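Local atomic coordinates of glutamate--tRNA ligase (Methanothermobacter thermautotrophicus, PDB entry 3AII), a protein that probably activates glutamate with ATP and transfers it to the acceptor end of tRNA, as a class I aminoacyl-tRNA synthetase of the non-discriminating archaeal kind. Residues A[458-461]-A[462-466]; A[475-479]-A[480-484]; A[514-517]-A[518-522]; A[149-152]-A[153-157]. One frame throughout, in Å; residues are numbered along the deposited sequence.

How the contacts relate
From the N terminus, contact 4 comes first, in helix 147-158 of the catalytic domain, where it spans consecutive helical turns of a beta-alpha-beta unit instead of closing a loop. Contact 1 follows in the anticodon-binding part and closes the hairpin between strands 456-460 and 464-469. Contact 2 then turns strand 472-477 into helix 480-486, and contact 3 turns strand 511-516 into a short 3-10 segment. All four lie in series, neither nested nor crossed. Contacts 1 and 2 touch, sharing a sheet and joined by Asn465; contact 3 belongs to another sheet, about 9 Å from contact 1 between nearest atoms, and contact 4 is about 20 Å or more from the others between nearest atoms.

Contact 1: residues A[458-461]-A[462-466]; sequences LRLI and DAVNV
A tight beta hairpin with a classic bulge at its end joins strands 456-460 and 464-469, and Leu458 faces Val466 across it as an antiparallel hydrogen-bonded pair: Leu458 N gives to Val466 O, and Val466 N gives to Leu458 O, each at 2.8 Å. Nearer the turn, Ala463 and Val464 together face Leu460. Leu460 O takes the N-H of Ala463, with 2.8 Å between that oxygen and Ala463 N, while Leu460 N gives to Val464 O at 2.9 Å.

The two sides of the hairpin differ sharply. On the Leu458 and Leu460 side the contact is hydrocarbon: Leu460 CD2 meets Val466 CG2 at 3.9 Å, the two side chains crossing at about a right angle, and Leu460 runs alongside Val464. On the other side Arg459 runs across Asn465 at an oblique angle. With CG anti to the backbone N (chi1 175°), its chain runs extended, so that CG and CD skirt Asn465 OD1 before Arg459 NH1 bonds to it at 2.9 Å. That oxygen lies at the guanidinium edge, in plane, but the amide is turned 55° from the guanidinium and the donor stands tilted from the carbonyl plane. NH1 also gives to the carbonyl of Glu478. Arg459 NH2 reaches Asp462 OD1 indirectly, through a water 2.9 Å from that nitrogen, while Asp462 OD2 forms a salt bridge with Arg426.

The buried amide of Asn465 is used at both ends, its ND2 bonding to the strand end that follows. Apolar on one face and polar on the other, this is a bulged antiparallel hairpin built into the mixed sheet of the anticodon-binding region.

Contact 2: residues A[475-479]-A[480-484]; sequences YHSEG and IEEAR
Ser477 and Glu482 meet where strand 472-477 leaves the sheet and the chain turns into helix 480-486. Glu482 can be followed outward from its backbone. Glu482 CB sits 3.3 Å from Ser477 OG and also packs against Gly479 O at 3.7 Å. Glu482 CG, the next atom, is 4.0 Å from Ser477 CB. There the chain bends (chi2 -56°), and CD and the carboxylate turn away from the strand; OE1 ends up close to the carboxylate of Glu485, a proximity of like charges that solvent probably softens.

Ser477 OG has two hydrogen-bond partners. The serine torsion puts Ser477 OG between the backbone N and the carbonyl carbon (chi1 51°), where it meets the edge of the imidazole in plane, at 2.7 Å from His476 ND1, in a hydrogen bond that either group could donate. Asn465 ND2 of the neighbouring strand gives it a second bond.

Gly479 stands at the N-cap position. Gly479 O accepts the N-H of Ala483, 3.2 Å from Ala483 N, opening the helical bonding, and the same oxygen receives Asn465 ND2. The first turn of the helix is thereby tied to strand 464-469 through one amide. His476 and Ser477 both face Asn465, forming a classic beta bulge, so the whole is a bulged strand end running through a glycine N-cap into a helix.

Contact 3: residues A[514-517]-A[518-522]; sequences GVIE and ADASE
Ile516 and Ala520 form the tight part of this strand-to-3-10 turn. The methyl of Ala520 presses on the isoleucine side chain: Ala520 CB is 3.5 Å from Ile516 CD1, closer than usual for two carbons, and 3.6 Å from Ile516 CG1. It also touches Glu517 O, which accepts the backbone N-H of the same alanine, with 3.1 Å between Glu517 O and Ala520 N. Around this pair strands 500-505 and 546-552 close in, with Met546 touching both residues and Leu500 and Phe548 resting on Ile516.

The other side is polar: buried Glu517 is firmly held, while Asp519 and Ser521 lie toward solvent. Glu517 has CG between its backbone N and carbonyl carbon (chi1 73°), and the extended chain beyond carries the carboxylate past the start of the turn. There a water links Glu517 OE1, 2.8 Å away, to the N-H of Asp519, at 2.9 Å from Asp519 N. OE2 is taken up by Phe405 N and a salt bridge to Arg438. Further round, Ala518 O collects two donors from Ser521, its backbone N and its hydroxyl, Ser521 OG lying 2.8 Å from Ala518 O.

Glu517 OE1 and Asp519 OD2 stand only 4.3 Å apart. Such closeness would tend to raise the proton affinity of both carboxylates, but Arg438, the Phe405 amide and the water probably offset this at Glu517, consistent with a buried, ionised glutamate.

Contact 4: residues A[149-152]-A[153-157]; sequences DMIP and ADLEW. With EDO (1,2-ethanediol), chain C.
Asp154 and Met150 are joined by a helical backbone bond, Asp154 N to Met150 O at 2.9 Å, and the aspartate carboxylate is the polar centre of this part of helix 147-158. Asp154 OD1 forms a salt bridge with Arg356 and also accepts a short bond, 2.6 Å, from O1 of a 1,2-ethanediol molecule, probably left by the crystallisation liquor. OD2 takes the backbone N-H of Leu109, within the predicted 'HIGH' motif. The torsion that sets CG beside the backbone N (chi1 -69°) leans the carboxylate back along the helix, bringing Asp154 CG to 3.3 Å from Met150 O.

Two more backbone bonds continue the helix, from Leu155 N to Ile151 O at 3.0 Å and from Glu156 N to Pro152 O at 2.9 Å. Pro152 has no N-H to give to the preceding turn, and the helix kinks there.

Farther out, packing takes over. Ile151 CG2 approaches Leu155 CD1 at 4.4 Å, a light contact on the buried side, where Leu109 and Trp162 also lie. Three residues after Asp154, Trp157 offers a ring face to the diol: diol C2 sits 3.4 Å from Trp157 CG, above the ring and offset toward its rim. The diol thus bridges aspartate and indole.

Arg356 and the Leu109 N-H probably balance the buried Asp154 carboxylate, the diol adding a further partner in this crystal, and through Leu109 the aspartate ties this helix to the 'HIGH' region.

Contact 1: residues A[458-461]-A[462-466]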
loop_
_atom_site.group_PDB
_atom_site.type_symbol
_atom_site.label_atom_id
_atom_site.label_comp_id
_atom_site.label_asym_id
_atom_site.label_seq_id
_atom_site.Cartn_x
_atom_site.Cartn_y
_atom_site.Cartn_z
ATOM N N LEU A 458 -33.325 -15.444 22.713
ATOM C CA LEU A 458 -31.943 -14.988 22.643
ATOM C C LEU A 458 -31.236 -15.388 23.916
ATOM O O LEU A 458 -31.836 -15.439 24.981
ATOM C CB LEU A 458 -31.878 -13.459 22.538
ATOM C CG LEU A 458 -32.588 -12.799 21.359
ATOM C CD1 LEU A 458 -32.736 -11.284 21.579
ATOM C CD2 LEU A 458 -31.847 -13.096 20.064
ATOM N N ARG A 459 -29.942 -15.644 23.803
ATOM C CA ARG A 459 -29.113 -15.786 24.983
ATOM C C ARG A 459 -28.132 -14.632 24.982
ATOM O O ARG A 459 -27.285 -14.520 24.076
ATOM C CB ARG A 459 -28.349 -17.106 24.970
ATOM C CG ARG A 459 -27.386 -17.195 26.148
ATOM C CD ARG A 459 -26.902 -18.599 26.391
ATOM N NE ARG A 459 -25.892 -18.609 27.450
ATOM C CZ ARG A 459 -26.160 -18.595 28.755
ATOM N NH1 ARG A 459 -27.417 -18.567 29.201
ATOM N NH2 ARG A 459 -25.152 -18.606 29.623
ATOM N N LEU A 460 -28.256 -13.762 25.976
ATOM C CA LEU A 460 -27.283 -12.694 26.141
ATOM C C LEU A 460 -26.021 -13.399 26.620
ATOM O O LEU A 460 -26.038 -14.053 27.667
ATOM C CB LEU A 460 -27.744 -11.669 27.177
ATOM C CG LEU A 460 -29.130 -11.013 27.171
ATOM C CD1 LEU A 460 -29.037 -9.602 27.765
ATOM C CD2 LEU A 460 -29.769 -10.966 25.799
ATOM N N ILE A 461 -24.937 -13.270 25.855
ATOM C CA ILE A 461 -23.747 -14.104 26.063
ATOM C C ILE A 461 -23.289 -14.139 27.520
ATOM O O ILE A 461 -23.115 -13.098 28.141
ATOM C CB ILE A 461 -22.600 -13.677 25.143
ATOM C CG1 ILE A 461 -22.956 -14.005 23.686
ATOM C CG2 ILE A 461 -21.267 -14.346 25.573
ATOM C CD1 ILE A 461 -22.017 -13.377 22.674
ATOM N N ASP A 462 -23.122 -15.352 28.055
ATOM C CA ASP A 462 -22.681 -15.558 29.436
ATOM C C ASP A 462 -23.633 -15.053 30.531
ATOM O O ASP A 462 -23.282 -15.076 31.714
ATOM C CB ASP A 462 -21.276 -14.967 29.642
ATOM C CG ASP A 462 -20.195 -15.805 28.981
ATOM O OD1 ASP A 462 -20.468 -16.981 28.663
ATOM O OD2 ASP A 462 -19.071 -15.298 28.781
ATOM N N ALA A 463 -24.849 -14.646 30.160
ATOM C CA ALA A 463 -25.719 -13.958 31.105
ATOM C C ALA A 463 -27.057 -14.660 31.350
ATOM O O ALA A 463 -27.190 -15.427 32.303
ATOM C CB ALA A 463 -25.935 -12.507 30.650
ATOM N N VAL A 464 -28.042 -14.396 30.498
ATOM C CA VAL A 464 -29.392 -14.926 30.719
ATOM C C VAL A 464 -30.048 -15.226 29.392
ATOM O O VAL A 464 -29.597 -14.760 28.353
ATOM C CB VAL A 464 -30.303 -13.924 31.470
ATOM C CG1 VAL A 464 -29.824 -13.722 32.904
ATOM C CG2 VAL A 464 -30.381 -12.598 30.711
ATOM N N ASN A 465 -31.133 -15.992 29.422
ATOM C CA ASN A 465 -31.895 -16.278 28.212
ATOM C C ASN A 465 -33.187 -15.472 28.258
ATOM O O ASN A 465 -33.826 -15.389 29.300
ATOM C CB ASN A 465 -32.220 -17.772 28.140
ATOM C CG ASN A 465 -30.998 -18.638 28.379
ATOM O OD1 ASN A 465 -29.930 -18.371 27.838
ATOM N ND2 ASN A 465 -31.148 -19.675 29.205
ATOM N N VAL A 466 -33.538 -14.852 27.140
ATOM C CA VAL A 466 -34.725 -14.011 27.093
ATOM C C VAL A 466 -35.504 -14.305 25.824
ATOM O O VAL A 466 -35.002 -14.989 24.926
ATOM C CB VAL A 466 -34.339 -12.537 27.084
ATOM C CG1 VAL A 466 -33.631 -12.168 28.396
ATOM C CG2 VAL A 466 -33.457 -12.223 25.864
HETATM O O HOH W 1 -25.579 -18.407 32.522
HETATM O O HOH W 2 -22.367 -19.218 29.147
#

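Contact 2: residues A[475-479]-A[480-484]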
loop_
_atom_site.group_PDB
_atom_site.type_symbol
_atom_site.label_atom_id
_atom_site.label_comp_id
_atom_site.label_asym_id
_atom_site.label_seq_id
_atom_site.Cartn_x
_atom_site.Cartn_y
_atom_site.Cartn_z
ATOM N N TYR A 475 -37.499 -11.985 30.454
ATOM C CA TYR A 475 -36.645 -12.995 31.077
ATOM C C TYR A 475 -37.245 -14.385 30.931
ATOM O O TYR A 475 -38.457 -14.565 31.128
ATOM C CB TYR A 475 -36.481 -12.690 32.566
ATOM C CG TYR A 475 -35.621 -13.696 33.283
ATOM C CD1 TYR A 475 -34.238 -13.603 33.229
ATOM C CD2 TYR A 475 -36.184 -14.744 34.007
ATOM C CE1 TYR A 475 -33.432 -14.518 33.874
ATOM C CE2 TYR A 475 -35.383 -15.666 34.652
ATOM C CZ TYR A 475 -34.009 -15.545 34.588
ATOM O OH TYR A 475 -33.208 -16.456 35.238
ATOM N N HIS A 476 -36.409 -15.365 30.590
ATOM C CA HIS A 476 -36.838 -16.761 30.558
ATOM C C HIS A 476 -36.115 -17.631 31.588
ATOM O O HIS A 476 -36.755 -18.330 32.378
ATOM C CB HIS A 476 -36.689 -17.365 29.155
ATOM C CG HIS A 476 -37.087 -18.805 29.080
ATOM N ND1 HIS A 476 -36.194 -19.832 29.287
ATOM C CD2 HIS A 476 -38.287 -19.393 28.840
ATOM C CE1 HIS A 476 -36.819 -20.991 29.166
ATOM N NE2 HIS A 476 -38.089 -20.753 28.894
ATOM N N SER A 477 -34.783 -17.588 31.583
ATOM C CA SER A 477 -34.003 -18.494 32.421
ATOM C C SER A 477 -32.554 -18.042 32.357
ATOM O O SER A 477 -32.263 -17.014 31.761
ATOM C CB SER A 477 -34.095 -19.918 31.875
ATOM O OG SER A 477 -33.775 -19.936 30.485
ATOM N N GLU A 478 -31.650 -18.818 32.944
ATOM C CA GLU A 478 -30.252 -18.394 33.040
ATOM C C GLU A 478 -29.258 -19.406 32.472
ATOM O O GLU A 478 -28.208 -19.023 31.959
ATOM C CB GLU A 478 -29.889 -18.052 34.493
ATOM C CG GLU A 478 -28.451 -17.550 34.666
ATOM C CD GLU A 478 -28.158 -16.988 36.058
ATOM O OE1 GLU A 478 -29.109 -16.661 36.797
ATOM O OE2 GLU A 478 -26.966 -16.864 36.412
ATOM N N GLY A 479 -29.584 -20.693 32.554
ATOM C CA GLY A 479 -28.630 -21.738 32.204
ATOM C C GLY A 479 -28.421 -22.054 30.731
ATOM O O GLY A 479 -29.235 -21.710 29.880
ATOM N N ILE A 480 -27.317 -22.736 30.433
ATOM C CA ILE A 480 -26.972 -23.098 29.059
ATOM C C ILE A 480 -27.927 -24.139 28.480
ATOM O O ILE A 480 -28.297 -24.066 27.309
ATOM C CB ILE A 480 -25.539 -23.658 28.973
ATOM C CG1 ILE A 480 -24.523 -22.581 29.346
ATOM C CG2 ILE A 480 -25.256 -24.188 27.575
ATOM C CD1 ILE A 480 -23.092 -23.066 29.326
ATOM N N GLU A 481 -28.313 -25.115 29.297
ATOM C CA GLU A 481 -29.221 -26.165 28.843
ATOM C C GLU A 481 -30.583 -25.596 28.465
ATOM O O GLU A 481 -31.155 -25.973 27.444
ATOM C CB GLU A 481 -29.372 -27.265 29.898
ATOM C CG GLU A 481 -28.180 -28.213 29.988
ATOM C CD GLU A 481 -28.073 -29.146 28.788
ATOM O OE1 GLU A 481 -27.936 -30.371 29.002
ATOM O OE2 GLU A 481 -28.126 -28.663 27.636
ATOM N N GLU A 482 -31.094 -24.685 29.287
ATOM C CA GLU A 482 -32.348 -24.015 28.972
ATOM C C GLU A 482 -32.195 -23.290 27.636
ATOM O O GLU A 482 -33.096 -23.309 26.801
ATOM C CB GLU A 482 -32.741 -23.026 30.070
ATOM C CG GLU A 482 -32.576 -23.558 31.490
ATOM C CD GLU A 482 -33.344 -24.842 31.735
ATOM O OE1 GLU A 482 -34.344 -25.083 31.026
ATOM O OE2 GLU A 482 -32.948 -25.609 32.640
ATOM N N ALA A 483 -31.048 -22.655 27.429
ATOM C CA ALA A 483 -30.818 -21.945 26.176
ATOM C C ALA A 483 -30.888 -22.907 24.987
ATOM O O ALA A 483 -31.457 -22.588 23.946
ATOM C CB ALA A 483 -29.469 -21.220 26.205
ATOM N N ARG A 484 -30.283 -24.081 25.140
ATOM C CA ARG A 484 -30.324 -25.091 24.088
ATOM C C ARG A 484 -31.749 -25.584 23.845
ATOM O O ARG A 484 -32.152 -25.808 22.705
ATOM C CB ARG A 484 -29.417 -26.274 24.437
ATOM C CG ARG A 484 -27.931 -26.015 24.242
ATOM C CD ARG A 484 -27.123 -27.241 24.644
ATOM N NE ARG A 484 -25.784 -27.243 24.063
ATOM C CZ ARG A 484 -24.920 -28.246 24.185
ATOM N NH1 ARG A 484 -25.253 -29.331 24.872
ATOM N NH2 ARG A 484 -23.723 -28.166 23.620
#

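Contact 3: residues A[514-517]-A[518-522]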
loop_
_atom_site.group_PDB
_atom_site.type_symbol
_atom_site.label_atom_id
_atom_site.label_comp_id
_atom_site.label_asym_id
_atom_site.label_seq_id
_atom_site.Cartn_x
_atom_site.Cartn_y
_atom_site.Cartn_z
ATOM N N GLY A 514 -22.747 3.295 18.111
ATOM C CA GLY A 514 -23.304 2.356 19.075
ATOM C C GLY A 514 -22.783 2.606 20.470
ATOM O O GLY A 514 -22.346 3.709 20.792
ATOM N N VAL A 515 -22.849 1.568 21.302
ATOM C CA VAL A 515 -22.321 1.638 22.650
ATOM C C VAL A 515 -21.390 0.459 22.890
ATOM O O VAL A 515 -21.526 -0.590 22.267
ATOM C CB VAL A 515 -23.425 1.681 23.728
ATOM C CG1 VAL A 515 -24.203 3.000 23.634
ATOM C CG2 VAL A 515 -24.365 0.477 23.595
ATOM N N ILE A 516 -20.447 0.651 23.801
ATOM C CA ILE A 516 -19.464 -0.381 24.106
ATOM C C ILE A 516 -19.395 -0.550 25.623
ATOM O O ILE A 516 -19.720 0.359 26.381
ATOM C CB ILE A 516 -18.078 -0.016 23.473
ATOM C CG1 ILE A 516 -17.100 -1.200 23.523
ATOM C CG2 ILE A 516 -17.494 1.260 24.119
ATOM C CD1 ILE A 516 -15.869 -1.031 22.614
ATOM N N GLU A 517 -18.999 -1.731 26.073
ATOM C CA GLU A 517 -18.942 -1.982 27.502
ATOM C C GLU A 517 -17.884 -1.122 28.217
ATOM O O GLU A 517 -16.911 -0.680 27.610
ATOM C CB GLU A 517 -18.724 -3.469 27.765
ATOM C CG GLU A 517 -17.324 -3.942 27.457
ATOM C CD GLU A 517 -17.198 -5.436 27.659
ATOM O OE1 GLU A 517 -16.774 -5.861 28.754
ATOM O OE2 GLU A 517 -17.540 -6.177 26.719
ATOM N N ALA A 518 -18.121 -0.891 29.513
ATOM C CA ALA A 518 -17.306 0.004 30.334
ATOM C C ALA A 518 -15.806 -0.232 30.261
ATOM O O ALA A 518 -15.024 0.722 30.244
ATOM C CB ALA A 518 -17.771 -0.061 31.798
ATOM N N ASP A 519 -15.381 -1.491 30.219
ATOM C CA ASP A 519 -13.946 -1.784 30.205
ATOM C C ASP A 519 -13.169 -1.251 29.001
ATOM O O ASP A 519 -11.952 -1.080 29.064
ATOM C CB ASP A 519 -13.703 -3.284 30.349
ATOM C CG ASP A 519 -13.755 -3.742 31.785
ATOM O OD1 ASP A 519 -13.346 -2.962 32.678
ATOM O OD2 ASP A 519 -14.207 -4.884 32.023
ATOM N N ALA A 520 -13.861 -1.001 27.897
ATOM C CA ALA A 520 -13.237 -0.445 26.719
ATOM C C ALA A 520 -12.522 0.866 27.042
ATOM O O ALA A 520 -11.583 1.238 26.362
ATOM C CB ALA A 520 -14.280 -0.244 25.617
ATOM N N SER A 521 -12.964 1.551 28.094
ATOM C CA SER A 521 -12.325 2.813 28.483
ATOM C C SER A 521 -10.856 2.651 28.874
ATOM O O SER A 521 -10.114 3.634 28.926
ATOM C CB SER A 521 -13.102 3.499 29.618
ATOM O OG SER A 521 -13.099 2.715 30.793
ATOM N N GLU A 522 -10.437 1.415 29.152
ATOM C CA GLU A 522 -9.024 1.114 29.434
ATOM C C GLU A 522 -8.111 1.148 28.197
ATOM O O GLU A 522 -6.881 1.156 28.317
ATOM C CB GLU A 522 -8.901 -0.257 30.118
ATOM C CG GLU A 522 -9.031 -1.446 29.150
ATOM C CD GLU A 522 -9.268 -2.764 29.870
ATOM O OE1 GLU A 522 -9.009 -2.837 31.088
ATOM O OE2 GLU A 522 -9.714 -3.730 29.220
HETATM O O HOH W 3 -16.904 -3.871 30.664
#

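Contact 4: residues A[149-152]-A[153-157]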
loop_
_atom_site.group_PDB
_atom_site.type_symbol
_atom_site.label_atom_id
_atom_site.label_comp_id
_atom_site.label_asym_id
_atom_site.label_seq_id
_atom_site.Cartn_x
_atom_site.Cartn_y
_atom_site.Cartn_z
ATOM N N ASP A 149 9.307 12.164 2.380
ATOM C CA ASP A 149 9.368 11.707 3.767
ATOM C C ASP A 149 8.442 10.526 4.040
ATOM O O ASP A 149 8.744 9.682 4.887
ATOM C CB ASP A 149 9.054 12.852 4.727
ATOM C CG ASP A 149 10.163 13.891 4.780
ATOM O OD1 ASP A 149 11.342 13.531 4.558
ATOM O OD2 ASP A 149 9.850 15.070 5.044
ATOM N N MET A 150 7.320 10.462 3.329
ATOM C CA MET A 150 6.333 9.412 3.594
ATOM C C MET A 150 6.832 8.025 3.194
ATOM O O MET A 150 6.601 7.037 3.902
ATOM C CB MET A 150 4.989 9.701 2.912
ATOM C CG MET A 150 4.235 10.890 3.477
ATOM S SD MET A 150 2.592 11.015 2.740
ATOM C CE MET A 150 2.990 11.033 0.996
ATOM N N ILE A 151 7.519 7.954 2.059
ATOM C CA ILE A 151 7.983 6.675 1.547
ATOM C C ILE A 151 8.935 5.941 2.496
ATOM O O ILE A 151 8.737 4.771 2.782
ATOM C CB ILE A 151 8.563 6.831 0.123
ATOM C CG1 ILE A 151 7.405 7.027 -0.866
ATOM C CG2 ILE A 151 9.404 5.608 -0.251
ATOM C CD1 ILE A 151 7.848 7.418 -2.277
ATOM N N PRO A 152 9.972 6.621 2.996
ATOM C CA PRO A 152 10.821 5.851 3.912
ATOM C C PRO A 152 10.098 5.455 5.202
ATOM O O PRO A 152 10.359 4.391 5.764
ATOM C CB PRO A 152 11.990 6.804 4.206
ATOM C CG PRO A 152 11.620 8.122 3.584
ATOM C CD PRO A 152 10.611 7.866 2.538
ATOM N N ALA A 153 9.189 6.296 5.670
ATOM C CA ALA A 153 8.409 5.953 6.854
ATOM C C ALA A 153 7.573 4.683 6.606
ATOM O O ALA A 153 7.460 3.812 7.485
ATOM C CB ALA A 153 7.516 7.129 7.258
ATOM N N ASP A 154 6.994 4.579 5.407
ATOM C CA ASP A 154 6.188 3.410 5.043
ATOM C C ASP A 154 7.055 2.164 4.992
ATOM O O ASP A 154 6.624 1.088 5.411
ATOM C CB ASP A 154 5.504 3.594 3.683
ATOM C CG ASP A 154 4.387 4.656 3.697
ATOM O OD1 ASP A 154 4.024 5.204 4.762
ATOM O OD2 ASP A 154 3.885 4.965 2.599
ATOM N N LEU A 155 8.265 2.299 4.450
ATOM C CA LEU A 155 9.208 1.184 4.400
ATOM C C LEU A 155 9.583 0.708 5.803
ATOM O O LEU A 155 9.685 -0.491 6.054
ATOM C CB LEU A 155 10.474 1.597 3.656
ATOM C CG LEU A 155 10.289 1.665 2.149
ATOM C CD1 LEU A 155 11.554 2.194 1.470
ATOM C CD2 LEU A 155 9.947 0.277 1.630
ATOM N N GLU A 156 9.821 1.658 6.703
ATOM C CA GLU A 156 10.130 1.322 8.090
ATOM C C GLU A 156 8.961 0.542 8.687
ATOM O O GLU A 156 9.152 -0.469 9.361
ATOM C CB GLU A 156 10.426 2.587 8.920
ATOM C CG GLU A 156 11.757 3.289 8.573
ATOM C CD GLU A 156 11.875 4.662 9.202
ATOM O OE1 GLU A 156 10.854 5.178 9.699
ATOM O OE2 GLU A 156 12.983 5.238 9.198
ATOM N N TRP A 157 7.747 1.003 8.426
ATOM C CA TRP A 157 6.562 0.313 8.924
ATOM C C TRP A 157 6.535 -1.138 8.458
ATOM O O TRP A 157 6.200 -2.042 9.237
ATOM C CB TRP A 157 5.296 1.046 8.489
ATOM C CG TRP A 157 4.031 0.367 8.923
ATOM C CD1 TRP A 157 3.469 0.405 10.171
ATOM C CD2 TRP A 157 3.166 -0.451 8.120
ATOM N NE1 TRP A 157 2.312 -0.335 10.191
ATOM C CE2 TRP A 157 2.103 -0.872 8.950
ATOM C CE3 TRP A 157 3.189 -0.873 6.786
ATOM C CZ2 TRP A 157 1.070 -1.693 8.489
ATOM C CZ3 TRP A 157 2.162 -1.686 6.326
ATOM C CH2 TRP A 157 1.111 -2.086 7.182
HETATM C C1 EDO C . 2.618 3.408 6.984
HETATM O O1 EDO C . 3.533 4.486 7.265
HETATM C C2 EDO C . 1.940 2.981 8.281
HETATM O O2 EDO C . 1.178 4.080 8.801
#